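Local structure of chaperone SycD (Chlamydia pneumoniae, 4NRH) at residues Val82-Val87 and Tyr110-His115. The protein probably acts as a type III secretion chaperone of the LcrH/SycD family and forms a complex with the gatekeeper CopN. Sequence-based numbering, arbitrary orientation.
Sequences VFRWLV and YSQALH
Arg84 and Gln112 make the single side-chain meeting between helix 76-89 and helix 110-123 here, two helices of a tetratricopeptide-repeat (TPR) fold. The backbones stay well apart, with Arg84 CA 11.6 Å from Gln112 CA, so side chains must be long to meet, and polar ends suit a partly exposed place. Arginine fits through its length and its flat end rich in N-H groups; stretched out from CG to NE, the chain brings NH2 to the Gln112 amide part-way across. Gln112 reaches back: CG lies beside the backbone N, anti to the carbonyl carbon (chi1 -69°), and the chain runs straight on from there, bringing the amide to the guanidinium. The amide is turned almost perpendicular (88°) to the guanidinium, and OE1 approaches the rim of that group, close to its plane. An amide probably suits a place between a cationic and a carboxylate group, because it has both an acceptor and a donor: OE1 faces the arginine while NE2 is hydrogen-bonded to Glu32. Arg84 likewise packs against Glu32 and Leu35 of helix 31-35, so Glu32 touches both residues.

This thin, partly exposed contact, burying just 55 Å² in all, contrasts with the tight packing on other faces of helix 76-89. Buried Phe83 and Leu86 lie against helix 94-106, where Phe83 meets the small Ser99 and Ser103 and Leu86 meets Phe96; bulky nonpolar groups fit this interior. Back at the polar meeting, the closest approach is Arg84 NH2 to Gln112 OE1, 2.9 Å.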
loop_
_atom_site.group_PDB
_atom_site.type_symbol
_atom_site.label_atom_id
_atom_site.label_comp_id
_atom_site.label_asym_id
_atom_site.label_seq_id
_atom_site.Cartn_x
_atom_site.Cartn_y
_atom_site.Cartn_z
ATOM N N VAL D 82 11.836 9.994 9.776
ATOM C CA VAL D 82 10.867 10.195 10.848
ATOM C C VAL D 82 10.004 11.441 10.650
ATOM O O VAL D 82 8.780 11.383 10.777
ATOM C CB VAL D 82 11.575 10.295 12.216
ATOM C CG1 VAL D 82 10.590 10.698 13.303
ATOM C CG2 VAL D 82 12.251 8.976 12.559
ATOM N N PHE D 83 10.643 12.564 10.332
ATOM C CA PHE D 83 9.930 13.830 10.189
ATOM C C PHE D 83 8.954 13.826 9.013
ATOM O O PHE D 83 7.898 14.452 9.082
ATOM C CB PHE D 83 10.919 14.993 10.056
ATOM C CG PHE D 83 11.735 15.233 11.294
ATOM C CD1 PHE D 83 11.135 15.224 12.543
ATOM C CD2 PHE D 83 13.096 15.478 11.212
ATOM C CE1 PHE D 83 11.878 15.443 13.687
ATOM C CE2 PHE D 83 13.845 15.697 12.354
ATOM C CZ PHE D 83 13.235 15.678 13.592
ATOM N N ARG D 84 9.309 13.131 7.937
ATOM C CA ARG D 84 8.399 12.985 6.803
ATOM C C ARG D 84 7.119 12.256 7.208
ATOM O O ARG D 84 6.028 12.625 6.778
ATOM C CB ARG D 84 9.077 12.252 5.643
ATOM C CG ARG D 84 10.149 13.065 4.934
ATOM C CD ARG D 84 10.350 12.576 3.508
ATOM N NE ARG D 84 11.259 13.437 2.756
ATOM C CZ ARG D 84 12.444 13.054 2.295
ATOM N NH1 ARG D 84 12.869 11.815 2.499
ATOM N NH2 ARG D 84 13.203 13.909 1.623
ATOM N N TRP D 85 7.261 11.218 8.030
ATOM C CA TRP D 85 6.105 10.497 8.558
ATOM C C TRP D 85 5.231 11.408 9.416
ATOM O O TRP D 85 4.004 11.379 9.321
ATOM C CB TRP D 85 6.549 9.279 9.373
ATOM C CG TRP D 85 6.795 8.053 8.545
ATOM C CD1 TRP D 85 7.997 7.455 8.301
ATOM C CD2 TRP D 85 5.811 7.274 7.853
ATOM N NE1 TRP D 85 7.823 6.351 7.500
ATOM C CE2 TRP D 85 6.489 6.219 7.210
ATOM C CE3 TRP D 85 4.423 7.367 7.713
ATOM C CZ2 TRP D 85 5.829 5.266 6.440
ATOM C CZ3 TRP D 85 3.767 6.418 6.949
ATOM C CH2 TRP D 85 4.471 5.381 6.323
ATOM N N LEU D 86 5.876 12.209 10.259
ATOM C CA LEU D 86 5.173 13.155 11.119
ATOM C C LEU D 86 4.404 14.177 10.291
ATOM O O LEU D 86 3.259 14.510 10.598
ATOM C CB LEU D 86 6.156 13.866 12.047
ATOM C CG LEU D 86 6.658 13.057 13.241
ATOM C CD1 LEU D 86 7.753 13.818 13.960
ATOM C CD2 LEU D 86 5.510 12.738 14.186
ATOM N N VAL D 87 5.051 14.672 9.242
ATOM C CA VAL D 87 4.434 15.632 8.339
ATOM C C VAL D 87 3.278 14.980 7.583
ATOM O O VAL D 87 2.254 15.613 7.321
ATOM C CB VAL D 87 5.480 16.200 7.346
ATOM C CG1 VAL D 87 4.822 16.676 6.066
ATOM C CG2 VAL D 87 6.278 17.320 7.999
ATOM N N TYR D 110 19.426 20.822 -0.286
ATOM C CA TYR D 110 18.963 22.195 -0.124
ATOM C C TYR D 110 17.625 22.469 -0.803
ATOM O O TYR D 110 16.774 23.159 -0.241
ATOM C CB TYR D 110 20.027 23.160 -0.649
ATOM C CG TYR D 110 21.352 23.029 0.068
ATOM C CD1 TYR D 110 21.445 23.238 1.439
ATOM C CD2 TYR D 110 22.509 22.688 -0.622
ATOM C CE1 TYR D 110 22.652 23.116 2.100
ATOM C CE2 TYR D 110 23.722 22.563 0.032
ATOM C CZ TYR D 110 23.787 22.778 1.392
ATOM O OH TYR D 110 24.991 22.656 2.049
ATOM N N SER D 111 17.452 21.944 -2.012
ATOM C CA SER D 111 16.214 22.132 -2.767
ATOM C C SER D 111 14.986 21.724 -1.956
ATOM O O SER D 111 13.982 22.437 -1.929
ATOM C CB SER D 111 16.264 21.336 -4.074
ATOM O OG SER D 111 15.089 21.540 -4.838
ATOM N N GLN D 112 15.073 20.572 -1.300
ATOM C CA GLN D 112 13.978 20.075 -0.476
ATOM C C GLN D 112 13.963 20.746 0.894
ATOM O O GLN D 112 12.906 20.900 1.505
ATOM C CB GLN D 112 14.070 18.558 -0.331
ATOM C CG GLN D 112 13.791 17.822 -1.628
ATOM C CD GLN D 112 13.713 16.322 -1.450
ATOM O OE1 GLN D 112 14.106 15.785 -0.414
ATOM N NE2 GLN D 112 13.208 15.634 -2.467
ATOM N N ALA D 113 15.141 21.135 1.370
ATOM C CA ALA D 113 15.258 21.882 2.619
ATOM C C ALA D 113 14.550 23.225 2.497
ATOM O O ALA D 113 13.877 23.672 3.426
ATOM C CB ALA D 113 16.718 22.080 2.991
ATOM N N LEU D 114 14.719 23.864 1.343
ATOM C CA LEU D 114 14.070 25.138 1.051
ATOM C C LEU D 114 12.550 25.032 1.119
ATOM O O LEU D 114 11.884 25.898 1.686
ATOM C CB LEU D 114 14.494 25.641 -0.330
ATOM C CG LEU D 114 15.868 26.302 -0.414
ATOM C CD1 LEU D 114 16.346 26.361 -1.854
ATOM C CD2 LEU D 114 15.810 27.692 0.194
ATOM N N HIS D 115 12.009 23.969 0.530
ATOM C CA HIS D 115 10.569 23.736 0.532
ATOM C C HIS D 115 10.018 23.593 1.949
ATOM O O HIS D 115 8.974 24.157 2.275
ATOM C CB HIS D 115 10.225 22.490 -0.287
ATOM C CG HIS D 115 8.784 22.101 -0.213
ATOM N ND1 HIS D 115 8.352 20.957 0.429
ATOM C CD2 HIS D 115 7.669 22.704 -0.691
ATOM C CE1 HIS D 115 7.038 20.873 0.336
ATOM N NE2 HIS D 115 6.598 21.921 -0.340
#